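Local coordinates for Rab GDP-dissociation inhibitor (Saccharomyces cerevisiae, PDB 2BCG), which regulates Rab GTPases of the yeast secretory pathway, inhibiting GDP release from SEC4 and extracting GDP-bound YPT7 from vacuolar membranes, at residues A[117-122]-A[322-327]; A[128-131]-A[135-138]; A[220-225]-A[231-236]. All blocks are in the same frame, centred on the assembly; numbering follows the deposited sequence.

Contact 1: A[117-122]-A[322-327]; sequences GSYVFK and PNTSNA
A water joins Ser325 to Tyr119: it lies 2.7 Å from Ser325 OG and 3.2 Å from Tyr119 OH, where it sits in the plane of the ring, at its edge. The phenol is otherwise laid across the loop backbone. Its CE2 is 3.7 Å from Asn323 O, which approaches obliquely, while CZ packs 3.9 Å from Thr324 CA and CG2 of Thr324 lies over one ring face. Tyr119 carries CG anti to its carbonyl carbon (chi1 -73°), which turns the ring from strand 118-122 onto this loop, and the side chains of Tyr119 and Thr324 cross at about a right angle. The strand belongs to a mixed sheet, paired antiparallel with 125-128 and parallel with 330-334, and 322-327 is part of the loop between strands 303-317 and 330-334. Ile126 and Leu330, one from each of these flanking strands, pack against both Tyr119 and Thr324. The loop has its own fastening, a turn in which Ala327 N bonds to Thr324 O at 3.0 Å, while Thr324 OG1 is bonded to Val321 O. With an alanine in place of Tyr119, the ring under Thr324 CG2 is gone and the bridging water is likely to be left without its strand-side partner.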
ATOM      1  N   GLY A 117      13.601   9.781 -10.693  1.00 14.79           N
ATOM      2  CA  GLY A 117      14.968  10.104 -10.278  1.00 14.11           C
ATOM      3  C   GLY A 117      15.032  10.578  -8.861  1.00 14.28           C
ATOM      4  O   GLY A 117      13.986  10.838  -8.254  1.00 14.12           O
ATOM      5  N   SER A 118      16.261  10.680  -8.343  1.00 14.99           N
ATOM      6  CA  SER A 118      16.546  11.261  -7.016  1.00 14.90           C
ATOM      7  C   SER A 118      17.485  12.428  -7.295  1.00 14.52           C
ATOM      8  O   SER A 118      18.473  12.259  -8.029  1.00 16.55           O
ATOM      9  CB  SER A 118      17.201  10.231  -6.087  1.00 16.38           C
ATOM     10  OG  SER A 118      17.589  10.809  -4.842  1.00 15.76           O
ATOM     11  N   TYR A 119      17.168  13.598  -6.721  1.00 12.80           N
ATOM     12  CA  TYR A 119      17.936  14.851  -6.923  1.00 13.19           C
ATOM     13  C   TYR A 119      18.512  15.289  -5.615  1.00 13.13           C
ATOM     14  O   TYR A 119      17.877  15.123  -4.584  1.00 13.52           O
ATOM     15  CB  TYR A 119      17.026  15.976  -7.445  1.00 13.65           C
ATOM     16  CG  TYR A 119      16.618  15.791  -8.880  1.00 13.61           C
ATOM     17  CD1 TYR A 119      15.734  14.785  -9.245  1.00 14.56           C
ATOM     18  CD2 TYR A 119      17.109  16.627  -9.853  1.00 13.88           C
ATOM     19  CE1 TYR A 119      15.356  14.608 -10.562  1.00 16.54           C
ATOM     20  CE2 TYR A 119      16.755  16.458 -11.180  1.00 16.45           C
ATOM     21  CZ  TYR A 119      15.879  15.436 -11.524  1.00 15.34           C
ATOM     22  OH  TYR A 119      15.487  15.261 -12.844  1.00 19.50           O
ATOM     23  N   VAL A 120      19.717  15.854  -5.659  1.00 13.20           N
ATOM     24  CA  VAL A 120      20.361  16.370  -4.464  1.00 13.92           C
ATOM     25  C   VAL A 120      20.542  17.869  -4.598  1.00 13.96           C
ATOM     26  O   VAL A 120      20.873  18.359  -5.674  1.00 14.13           O
ATOM     27  CB  VAL A 120      21.703  15.621  -4.148  0.70 14.55           C
ATOM     28  CG1 VAL A 120      22.823  15.921  -5.191  0.70 15.02           C
ATOM     29  CG2 VAL A 120      22.171  15.902  -2.728  0.70 14.15           C
ATOM     30  N   PHE A 121      20.261  18.585  -3.511  1.00 13.50           N
ATOM     31  CA  PHE A 121      20.420  20.038  -3.424  1.00 14.67           C
ATOM     32  C   PHE A 121      21.857  20.406  -3.085  1.00 16.16           C
ATOM     33  O   PHE A 121      22.451  19.843  -2.163  1.00 15.74           O
ATOM     34  CB  PHE A 121      19.477  20.500  -2.316  1.00 15.29           C
ATOM     35  CG  PHE A 121      19.457  21.975  -2.036  1.00 15.80           C
ATOM     36  CD1 PHE A 121      18.434  22.783  -2.539  1.00 17.47           C
ATOM     37  CD2 PHE A 121      20.388  22.534  -1.168  1.00 15.74           C
ATOM     38  CE1 PHE A 121      18.337  24.135  -2.191  1.00 18.24           C
ATOM     39  CE2 PHE A 121      20.315  23.879  -0.829  1.00 17.92           C
ATOM     40  CZ  PHE A 121      19.304  24.687  -1.348  1.00 18.74           C
ATOM     41  N   LYS A 122      22.410  21.351  -3.836  1.00 17.56           N
ATOM     42  CA  LYS A 122      23.750  21.872  -3.508  1.00 20.01           C
ATOM     43  C   LYS A 122      23.727  23.360  -3.831  1.00 21.22           C
ATOM     44  O   LYS A 122      23.458  23.746  -4.959  1.00 20.74           O
ATOM     45  CB  LYS A 122      24.844  21.114  -4.301  1.00 20.28           C
ATOM     46  CG  LYS A 122      26.309  21.586  -4.028  1.00 21.21           C
ATOM     47  CD  LYS A 122      27.308  20.915  -4.994  1.00 23.05           C
ATOM     48  CE  LYS A 122      27.684  19.477  -4.587  1.00 26.90           C
ATOM     49  NZ  LYS A 122      29.059  19.022  -5.106  1.00 27.93           N
ATOM     50  N   PRO A 322      10.132  22.778 -10.919  1.00 11.25           N
ATOM     51  CA  PRO A 322      11.238  23.336 -11.738  1.00 10.81           C
ATOM     52  C   PRO A 322      12.544  22.506 -11.666  1.00 11.23           C
ATOM     53  O   PRO A 322      12.857  21.880 -10.641  1.00 11.29           O
ATOM     54  CB  PRO A 322      11.441  24.755 -11.178  1.00 10.94           C
ATOM     55  CG  PRO A 322      10.136  25.069 -10.417  1.00 12.85           C
ATOM     56  CD  PRO A 322       9.547  23.759  -9.968  1.00 11.04           C
ATOM     57  N   ASN A 323      13.308  22.510 -12.777  1.00 10.62           N
ATOM     58  CA  ASN A 323      14.624  21.896 -12.857  1.00 11.42           C
ATOM     59  C   ASN A 323      14.631  20.390 -12.581  1.00 11.41           C
ATOM     60  O   ASN A 323      15.559  19.855 -11.974  1.00 12.46           O
ATOM     61  CB  ASN A 323      15.638  22.663 -11.979  1.00 11.41           C
ATOM     62  CG  ASN A 323      15.831  24.079 -12.441  1.00 13.41           C
ATOM     63  OD1 ASN A 323      15.612  25.086 -11.696  1.00 16.26           O
ATOM     64  ND2 ASN A 323      16.181  24.192 -13.672  1.00 12.25           N
ATOM     65  N   THR A 324      13.580  19.717 -13.072  1.00 10.96           N
ATOM     66  CA  THR A 324      13.524  18.261 -12.963  1.00 11.55           C
ATOM     67  C   THR A 324      13.215  17.629 -14.302  1.00 11.30           C
ATOM     68  O   THR A 324      12.781  16.468 -14.366  1.00 11.73           O
ATOM     69  CB  THR A 324      12.448  17.811 -11.936  1.00 11.83           C
ATOM     70  OG1 THR A 324      11.128  18.201 -12.395  1.00 10.73           O
ATOM     71  CG2 THR A 324      12.742  18.375 -10.530  1.00 13.11           C
ATOM     72  N   SER A 325      13.419  18.395 -15.376  1.00 10.82           N
ATOM     73  CA  SER A 325      13.102  17.884 -16.698  1.00 11.02           C
ATOM     74  C   SER A 325      11.638  17.400 -16.806  1.00 10.74           C
ATOM     75  O   SER A 325      11.334  16.423 -17.500  1.00 12.37           O
ATOM     76  CB  SER A 325      14.122  16.789 -17.111  1.00 10.45           C
ATOM     77  OG  SER A 325      15.487  17.251 -17.011  1.00 11.71           O
ATOM     78  N   ASN A 326      10.738  18.075 -16.080  1.00 10.68           N
ATOM     79  CA  ASN A 326       9.294  17.758 -16.112  1.00 11.18           C
ATOM     80  C   ASN A 326       9.014  16.313 -15.675  1.00 11.65           C
ATOM     81  O   ASN A 326       8.103  15.643 -16.150  1.00 12.12           O
ATOM     82  CB  ASN A 326       8.647  18.083 -17.451  1.00 11.75           C
ATOM     83  CG  ASN A 326       8.483  19.585 -17.677  1.00 13.23           C
ATOM     84  OD1 ASN A 326       8.816  20.412 -16.819  1.00 14.71           O
ATOM     85  ND2 ASN A 326       7.995  19.934 -18.858  1.00 15.77           N
ATOM     86  N   ALA A 327       9.825  15.845 -14.742  1.00 11.64           N
ATOM     87  CA  ALA A 327       9.671  14.480 -14.197  1.00 11.95           C
ATOM     88  C   ALA A 327       8.266  14.250 -13.652  1.00 11.47           C
ATOM     89  O   ALA A 327       7.684  15.137 -13.044  1.00 11.88           O
ATOM     90  CB  ALA A 327      10.707  14.250 -13.087  1.00 13.57           C
TER
HETATM   91  O   HOH W   1      16.895  17.468 -14.733  1.00 29.88           O

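Contact 2: A[128-131]-A[135-138]; sequences KVPA and EAIS. With GER (geran-8-yl geran), chain C.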
ATOM      1  N   LYS A 128      20.435  15.892 -10.580  1.00 15.03           N
ATOM      2  CA  LYS A 128      19.996  14.508 -10.586  1.00 16.67           C
ATOM      3  C   LYS A 128      21.173  13.605 -10.186  1.00 15.92           C
ATOM      4  O   LYS A 128      22.278  13.680 -10.776  1.00 15.81           O
ATOM      5  CB  LYS A 128      19.374  14.064 -11.917  1.00 16.94           C
ATOM      6  CG  LYS A 128      18.781  12.623 -11.848  1.00 18.52           C
ATOM      7  CD  LYS A 128      18.435  12.032 -13.219  1.00 19.53           C
ATOM      8  CE  LYS A 128      17.668  10.703 -13.060  1.00 21.13           C
ATOM      9  NZ  LYS A 128      18.578   9.562 -12.671  1.00 21.88           N
ATOM     10  N   VAL A 129      20.936  12.761  -9.193  1.00 16.19           N
ATOM     11  CA  VAL A 129      21.917  11.764  -8.779  1.00 16.41           C
ATOM     12  C   VAL A 129      22.017  10.712  -9.885  1.00 16.64           C
ATOM     13  O   VAL A 129      20.993  10.197 -10.339  1.00 16.12           O
ATOM     14  CB  VAL A 129      21.513  11.071  -7.467  1.00 16.29           C
ATOM     15  CG1 VAL A 129      22.455   9.884  -7.136  1.00 17.17           C
ATOM     16  CG2 VAL A 129      21.444  12.065  -6.308  1.00 16.03           C
ATOM     17  N   PRO A 130      23.238  10.402 -10.352  1.00 16.69           N
ATOM     18  CA  PRO A 130      23.360   9.391 -11.422  1.00 16.99           C
ATOM     19  C   PRO A 130      22.669   8.045 -11.141  1.00 17.35           C
ATOM     20  O   PRO A 130      22.650   7.554 -10.011  1.00 17.61           O
ATOM     21  CB  PRO A 130      24.890   9.210 -11.578  1.00 16.82           C
ATOM     22  CG  PRO A 130      25.462  10.496 -11.153  1.00 16.80           C
ATOM     23  CD  PRO A 130      24.546  11.012 -10.016  1.00 16.09           C
ATOM     24  N   ALA A 131      22.081   7.494 -12.197  1.00 18.97           N
ATOM     25  CA  ALA A 131      21.419   6.200 -12.138  1.00 20.01           C
ATOM     26  C   ALA A 131      22.053   5.231 -13.125  1.00 21.36           C
ATOM     27  O   ALA A 131      21.614   4.082 -13.241  1.00 22.56           O
ATOM     28  CB  ALA A 131      19.907   6.356 -12.417  1.00 20.69           C
ATOM     29  N   GLU A 135      25.434   8.901 -16.844  1.00 19.16           N
ATOM     30  CA  GLU A 135      25.053   9.994 -15.946  1.00 18.20           C
ATOM     31  C   GLU A 135      26.181  10.256 -14.934  1.00 17.48           C
ATOM     32  O   GLU A 135      26.457  11.419 -14.576  1.00 17.06           O
ATOM     33  CB  GLU A 135      23.726   9.718 -15.226  1.00 18.69           C
ATOM     34  CG  GLU A 135      22.494   9.787 -16.133  1.00 18.17           C
ATOM     35  CD  GLU A 135      21.167   9.582 -15.391  1.00 19.55           C
ATOM     36  OE1 GLU A 135      20.110   9.678 -16.077  1.00 22.38           O
ATOM     37  OE2 GLU A 135      21.150   9.290 -14.178  1.00 20.54           O
ATOM     38  N   ALA A 136      26.828   9.179 -14.473  1.00 17.34           N
ATOM     39  CA  ALA A 136      27.965   9.308 -13.563  1.00 16.24           C
ATOM     40  C   ALA A 136      29.148  10.046 -14.207  1.00 17.00           C
ATOM     41  O   ALA A 136      29.786  10.911 -13.578  1.00 17.34           O
ATOM     42  CB  ALA A 136      28.391   7.949 -13.038  1.00 16.37           C
ATOM     43  N   ILE A 137      29.410   9.740 -15.470  1.00 17.81           N
ATOM     44  CA  ILE A 137      30.443  10.460 -16.230  1.00 18.52           C
ATOM     45  C   ILE A 137      30.082  11.942 -16.371  1.00 19.14           C
ATOM     46  O   ILE A 137      30.945  12.821 -16.156  1.00 19.79           O
ATOM     47  CB  ILE A 137      30.654   9.783 -17.593  1.00 18.41           C
ATOM     48  CG1 ILE A 137      31.408   8.467 -17.360  1.00 19.88           C
ATOM     49  CG2 ILE A 137      31.402  10.702 -18.576  1.00 19.60           C
ATOM     50  CD1 ILE A 137      31.198   7.440 -18.468  1.00 20.46           C
ATOM     51  N   SER A 138      28.813  12.212 -16.681  1.00 18.80           N
ATOM     52  CA  SER A 138      28.329  13.588 -16.916  1.00 19.47           C
ATOM     53  C   SER A 138      28.263  14.488 -15.682  1.00 19.21           C
ATOM     54  O   SER A 138      28.332  15.719 -15.798  1.00 19.20           O
ATOM     55  CB  SER A 138      26.903  13.558 -17.481  1.00 19.64           C
ATOM     56  OG  SER A 138      26.876  13.017 -18.793  1.00 23.22           O
TER
HETATM   57  C1  GER C4000      25.833  -4.149 -11.929  1.00 64.05           C
HETATM   58  C2  GER C4000      25.523  -2.831 -12.667  1.00 64.74           C
HETATM   59  C3  GER C4000      26.428  -1.763 -12.739  1.00 63.65           C
HETATM   60  C4  GER C4000      27.817  -1.858 -12.079  1.00 64.36           C
HETATM   61  C5  GER C4000      26.052  -0.466 -13.495  1.00 63.21           C
HETATM   62  C6  GER C4000      24.976   0.369 -12.770  1.00 67.19           C
HETATM   63  C7  GER C4000      25.517   1.320 -11.892  1.00 59.43           C
HETATM   64  C8  GER C4000      25.135   1.549 -10.559  1.00 64.88           C
HETATM   65  C9  GER C4000      24.040   0.680  -9.932  1.00 61.02           C
HETATM   66  C10 GER C4000      25.832   2.625  -9.691  1.00 55.16           C
HETATM   67  C11 GER C4000      25.181   4.025  -9.623  1.00 62.53           C
HETATM   68  C12 GER C4000      26.187   4.948  -9.298  1.00 52.76           C
HETATM   69  C13 GER C4000      26.217   6.101  -8.497  1.00 59.15           C
HETATM   70  C14 GER C4000      24.974   6.608  -7.749  1.00 54.56           C
HETATM   71  C15 GER C4000      27.552   6.861  -8.375  1.00 50.32           C
HETATM   72  C16 GER C4000      27.414   8.389  -8.322  1.00 55.88           C
HETATM   73  C17 GER C4000      28.338   9.021  -9.158  1.00 53.63           C
HETATM   74  C18 GER C4000      28.664  10.380  -9.276  1.00 52.09           C
HETATM   75  C19 GER C4000      28.009  11.483  -8.436  1.00 52.11           C
HETATM   76  C20 GER C4000      29.723  10.793 -10.288  1.00 52.59           C
HETATM   77  O   HOH W   2      18.048   7.903 -15.485  1.00 27.62           O
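Glu135 OE2 accepts from two donors of the 128-131 segment, and through them the first turn of helix 133-138 is tied back to the chain that leads into it. Ala131 N donates at 2.8 Å to Glu135 OE2, on its anti side and 28° out of the carboxylate plane, with a bent N-H...O angle of 145°. Lys128 NZ forms a salt bridge of 3.0 Å to the same Glu135 OE2, entering from the syn side and closer to the plane. The lysine chain runs extended until its last torsion bends (chi4 -76°), which turns NZ onto the carboxylate. NZ also bonds to Lys231 O.

The packing is close on the apolar side. The Pro130 ring rests on the helix backbone, with its CB 3.5 Å from Ala136 N and 4.0 Å from Ala136 CB; the methylene CB of Glu135 adds to the same patch. A geranylgeranyl group runs past it, its C14 lying 3.4 Å from Pro130 O and its C20 3.3 Å from Ala136 O, so two residues that pack on each other also help line the lipid pocket. The polar side is looser: both Lys128 and Glu135 are partly exposed, and a water donates to Glu135 OE1 at 2.8 Å while its link to Lys128 NZ is weak. With OE2 turned to protein donors and OE1 to this water, the carboxylate is probably fixed in rotation.

The segment 128-131 comes off edge strand 125-128 of the mixed sheet and enters the helical lipid-binding part of the fold, where Val129 touches Phe194 and Ala198 of helix 189-199 and Ala131 touches Val226 of helix 212-229.

Contact 3: A[220-225]-A[231-236]; sequences LLYCQS and KSPYLY. With GER (geran-8-yl geran), chain D.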
ATOM      1  N   LEU A 220      25.283  -0.691  -0.753  1.00 20.37           N
ATOM      2  CA  LEU A 220      25.004  -1.833  -1.610  1.00 20.38           C
ATOM      3  C   LEU A 220      23.519  -1.937  -2.018  1.00 19.36           C
ATOM      4  O   LEU A 220      23.231  -2.136  -3.210  1.00 19.65           O
ATOM      5  CB  LEU A 220      25.455  -3.122  -0.930  1.00 21.11           C
ATOM      6  CG  LEU A 220      25.402  -4.414  -1.740  1.00 23.77           C
ATOM      7  CD1 LEU A 220      26.271  -4.390  -2.997  1.00 25.29           C
ATOM      8  CD2 LEU A 220      25.807  -5.532  -0.780  1.00 24.55           C
ATOM      9  N   LEU A 221      22.619  -1.782  -1.037  1.00 19.23           N
ATOM     10  CA  LEU A 221      21.148  -1.774  -1.289  1.00 19.20           C
ATOM     11  C   LEU A 221      20.782  -0.707  -2.324  1.00 19.14           C
ATOM     12  O   LEU A 221      20.011  -0.970  -3.239  1.00 18.99           O
ATOM     13  CB  LEU A 221      20.351  -1.565  -0.001  1.00 19.31           C
ATOM     14  CG  LEU A 221      18.817  -1.440  -0.146  1.00 19.59           C
ATOM     15  CD1 LEU A 221      18.190  -2.681  -0.800  1.00 20.64           C
ATOM     16  CD2 LEU A 221      18.157  -1.117   1.159  1.00 20.30           C
ATOM     17  N   TYR A 222      21.341   0.494  -2.187  1.00 18.35           N
ATOM     18  CA  TYR A 222      21.063   1.556  -3.153  1.00 18.11           C
ATOM     19  C   TYR A 222      21.515   1.169  -4.552  1.00 18.47           C
ATOM     20  O   TYR A 222      20.761   1.318  -5.526  1.00 18.68           O
ATOM     21  CB  TYR A 222      21.763   2.856  -2.727  1.00 17.32           C
ATOM     22  CG  TYR A 222      21.432   4.070  -3.577  1.00 17.91           C
ATOM     23  CD1 TYR A 222      22.057   4.260  -4.821  1.00 17.61           C
ATOM     24  CD2 TYR A 222      20.508   5.026  -3.125  1.00 16.83           C
ATOM     25  CE1 TYR A 222      21.759   5.380  -5.619  1.00 17.61           C
ATOM     26  CE2 TYR A 222      20.192   6.155  -3.906  1.00 16.34           C
ATOM     27  CZ  TYR A 222      20.829   6.322  -5.149  1.00 17.49           C
ATOM     28  OH  TYR A 222      20.502   7.415  -5.931  1.00 19.36           O
ATOM     29  N   CYS A 223      22.763   0.702  -4.672  1.00 19.16           N
ATOM     30  CA  CYS A 223      23.304   0.327  -5.975  1.00 20.86           C
ATOM     31  C   CYS A 223      22.540  -0.843  -6.593  1.00 20.32           C
ATOM     32  O   CYS A 223      22.206  -0.810  -7.772  1.00 20.38           O
ATOM     33  CB  CYS A 223      24.789  -0.017  -5.875  1.00 21.42           C
ATOM     34  SG  CYS A 223      25.801   1.393  -5.370  1.00 25.34           S
ATOM     35  N   GLN A 224      22.226  -1.857  -5.788  1.00 20.14           N
ATOM     36  CA  GLN A 224      21.403  -2.967  -6.290  1.00 20.89           C
ATOM     37  C   GLN A 224      20.013  -2.483  -6.737  1.00 19.88           C
ATOM     38  O   GLN A 224      19.476  -2.947  -7.734  1.00 21.00           O
ATOM     39  CB  GLN A 224      21.251  -4.052  -5.230  1.00 21.27           C
ATOM     40  CG  GLN A 224      22.548  -4.775  -4.870  1.00 24.11           C
ATOM     41  CD  GLN A 224      22.369  -5.659  -3.662  1.00 27.51           C
ATOM     42  OE1 GLN A 224      21.497  -5.416  -2.818  1.00 29.13           O
ATOM     43  NE2 GLN A 224      23.206  -6.693  -3.558  1.00 28.35           N
ATOM     44  N   SER A 225      19.430  -1.569  -5.979  1.00 18.99           N
ATOM     45  CA  SER A 225      18.107  -1.055  -6.333  1.00 18.33           C
ATOM     46  C   SER A 225      18.080  -0.239  -7.620  1.00 19.49           C
ATOM     47  O   SER A 225      17.176  -0.404  -8.429  1.00 18.45           O
ATOM     48  CB  SER A 225      17.537  -0.221  -5.172  1.00 17.32           C
ATOM     49  OG  SER A 225      17.314  -1.024  -4.025  1.00 17.11           O
ATOM     50  N   LYS A 231      17.005   4.403 -13.681  1.00 22.63           N
ATOM     51  CA  LYS A 231      16.314   5.677 -13.381  1.00 21.89           C
ATOM     52  C   LYS A 231      16.522   6.191 -11.971  1.00 20.34           C
ATOM     53  O   LYS A 231      16.860   7.373 -11.771  1.00 19.57           O
ATOM     54  CB  LYS A 231      14.812   5.608 -13.654  1.00 23.10           C
ATOM     55  CG  LYS A 231      14.401   5.287 -15.061  1.00 25.15           C
ATOM     56  CD  LYS A 231      12.911   5.572 -15.221  1.00 29.69           C
ATOM     57  CE  LYS A 231      12.373   5.017 -16.532  1.00 33.27           C
ATOM     58  NZ  LYS A 231      10.873   4.990 -16.505  1.00 37.71           N
ATOM     59  N   SER A 232      16.240   5.330 -10.990  1.00 19.47           N
ATOM     60  CA  SER A 232      16.358   5.696  -9.592  1.00 17.31           C
ATOM     61  C   SER A 232      16.289   4.401  -8.781  1.00 16.96           C
ATOM     62  O   SER A 232      15.946   3.341  -9.300  1.00 16.66           O
ATOM     63  CB  SER A 232      15.199   6.620  -9.155  1.00 17.63           C
ATOM     64  OG  SER A 232      14.038   5.823  -8.904  1.00 16.86           O
ATOM     65  N   PRO A 233      16.574   4.503  -7.489  1.00 16.69           N
ATOM     66  CA  PRO A 233      16.417   3.281  -6.695  1.00 15.73           C
ATOM     67  C   PRO A 233      14.977   2.938  -6.264  1.00 14.38           C
ATOM     68  O   PRO A 233      14.790   1.949  -5.552  1.00 14.58           O
ATOM     69  CB  PRO A 233      17.258   3.590  -5.471  1.00 16.43           C
ATOM     70  CG  PRO A 233      17.125   5.074  -5.317  1.00 17.50           C
ATOM     71  CD  PRO A 233      17.057   5.635  -6.681  1.00 16.94           C
ATOM     72  N   TYR A 234      13.985   3.724  -6.696  1.00 13.12           N
ATOM     73  CA  TYR A 234      12.651   3.668  -6.066  1.00 11.85           C
ATOM     74  C   TYR A 234      11.513   3.239  -6.938  1.00 11.87           C
ATOM     75  O   TYR A 234      11.453   3.595  -8.130  1.00 12.54           O
ATOM     76  CB  TYR A 234      12.268   5.051  -5.546  1.00 12.67           C
ATOM     77  CG  TYR A 234      13.249   5.679  -4.599  1.00 12.04           C
ATOM     78  CD1 TYR A 234      13.591   5.037  -3.413  1.00 11.95           C
ATOM     79  CD2 TYR A 234      13.740   6.959  -4.825  1.00 14.21           C
ATOM     80  CE1 TYR A 234      14.481   5.608  -2.520  1.00 13.98           C
ATOM     81  CE2 TYR A 234      14.626   7.548  -3.934  1.00 13.85           C
ATOM     82  CZ  TYR A 234      14.988   6.879  -2.768  1.00 14.89           C
ATOM     83  OH  TYR A 234      15.847   7.486  -1.870  1.00 16.26           O
ATOM     84  N   LEU A 235      10.560   2.573  -6.290  1.00 11.68           N
ATOM     85  CA  LEU A 235       9.226   2.325  -6.850  1.00 10.56           C
ATOM     86  C   LEU A 235       8.131   3.048  -6.017  1.00 10.16           C
ATOM     87  O   LEU A 235       8.367   3.396  -4.881  1.00 11.81           O
ATOM     88  CB  LEU A 235       8.938   0.819  -6.842  1.00 12.42           C
ATOM     89  CG  LEU A 235       9.951  -0.139  -7.491  1.00 14.19           C
ATOM     90  CD1 LEU A 235       9.532  -1.597  -7.297  1.00 16.52           C
ATOM     91  CD2 LEU A 235      10.112   0.215  -8.983  1.00 17.34           C
ATOM     92  N   TYR A 236       6.958   3.230  -6.613  1.00 10.27           N
ATOM     93  CA  TYR A 236       5.829   3.867  -5.926  1.00 10.24           C
ATOM     94  C   TYR A 236       4.534   3.184  -6.411  1.00 10.84           C
ATOM     95  O   TYR A 236       4.395   2.924  -7.595  1.00 11.85           O
ATOM     96  CB  TYR A 236       5.791   5.375  -6.213  1.00 11.38           C
ATOM     97  CG  TYR A 236       4.704   6.104  -5.438  1.00 10.37           C
ATOM     98  CD1 TYR A 236       4.913   6.512  -4.121  1.00 11.50           C
ATOM     99  CD2 TYR A 236       3.443   6.343  -6.020  1.00 11.54           C
ATOM    100  CE1 TYR A 236       3.899   7.124  -3.389  1.00  9.78           C
ATOM    101  CE2 TYR A 236       2.438   6.969  -5.294  1.00 10.34           C
ATOM    102  CZ  TYR A 236       2.663   7.342  -3.988  1.00 10.06           C
ATOM    103  OH  TYR A 236       1.633   7.966  -3.321  1.00 11.79           O
TER
HETATM  104  C1  GER D2000      26.306  -3.396  -7.611  1.00 51.47           C
HETATM  105  C2  GER D2000      26.781  -2.046  -8.203  1.00 52.02           C
HETATM  106  C3  GER D2000      27.692  -1.172  -7.586  1.00 51.01           C
HETATM  107  C4  GER D2000      28.330  -1.468  -6.219  1.00 51.43           C
HETATM  108  C5  GER D2000      28.049   0.144  -8.296  1.00 51.52           C
HETATM  109  C6  GER D2000      29.450   0.140  -8.925  1.00 50.88           C
HETATM  110  C7  GER D2000      29.623   1.235  -9.778  1.00 49.83           C
HETATM  111  C8  GER D2000      30.810   1.808 -10.252  1.00 48.99           C
HETATM  112  C9  GER D2000      32.184   1.235  -9.861  1.00 48.29           C
HETATM  113  C10 GER D2000      30.730   3.017 -11.205  1.00 47.50           C
HETATM  114  C11 GER D2000      31.076   4.359 -10.537  1.00 45.01           C
HETATM  115  C12 GER D2000      31.334   5.334 -11.503  1.00 42.40           C
HETATM  116  C13 GER D2000      31.710   6.668 -11.340  1.00 40.50           C
HETATM  117  C14 GER D2000      31.900   7.302  -9.964  1.00 39.40           C
HETATM  118  C15 GER D2000      31.936   7.532 -12.581  1.00 39.28           C
HETATM  119  C16 GER D2000      33.401   7.518 -12.987  1.00 37.80           C
HETATM  120  C17 GER D2000      33.659   8.502 -13.930  1.00 37.47           C
HETATM  121  C18 GER D2000      34.851   9.201 -14.087  1.00 36.99           C
HETATM  122  C19 GER D2000      36.052   8.911 -13.162  1.00 37.00           C
HETATM  123  C20 GER D2000      34.956  10.265 -15.199  1.00 37.76           C
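Pro233 is set between two tyrosine rings. Its CB stands 4.2 Å above the plane of the Tyr222 ring, offset toward the rim, while its CG lies over the centre of the Tyr234 ring, 3.6 Å above the plane, a geometry consistent with a CH-pi contact. The proline CG also approaches Tyr222 CE2 to 3.5 Å. Tyr222 has CG anti to the backbone N (chi1 -174°), which swings its ring from the flank of helix 212-229 to the proline. The contact thus packs the C-terminal part of this helix against the turn into strand 234-237, the middle strand of an antiparallel sheet with 91-92 and 112-114. Nearly a helical turn on, Ser225 offers carbon: its CB is 3.8 Å from Pro233 CB and 3.5 Å from Pro233 O. The hydroxyl turns elsewhere: Ser225 OG donates to Leu221 O at 2.8 Å, from the face of that carbonyl opposite Ser225 N, and is also hydrogen-bonded to Asn94 N. Beside the proline, Ser232 OG accepts from Tyr234 N in an ST turn, although its strongest partner is Val115 O.

Cys223 points away from this interface, and its CB meets C3 of a geranylgeranyl group at 3.6 Å. The interface is thus mainly carbon against carbon, and the buried serine hydroxyls beside it are satisfied by bonds that do not join the helix segment to the strand segment.

Overall arrangement
The three contacts meet where the mixed sheet and the small antiparallel sheet adjoin the helices that hold the lipids. Their centres lie about 12 Å (contacts 1 and 2), about 14 Å (2 and 3) and about 16 Å (1 and 3) apart. Contact 1 spans the long chain excursion from strand 118-122 to the loop before strand 330-334; contacts 2 and 3 both fall within that excursion, one after the other. A backbone hydrogen bond between Ser118 and Val129 joins contact 1 to contact 2, and Val129 packs on Tyr222 of contact 3. Contacts 2 and 3 thus place geranylgeranyl-binding residues close to strand 234-237, whose Tyr236 begins a region that interacts with YPT1.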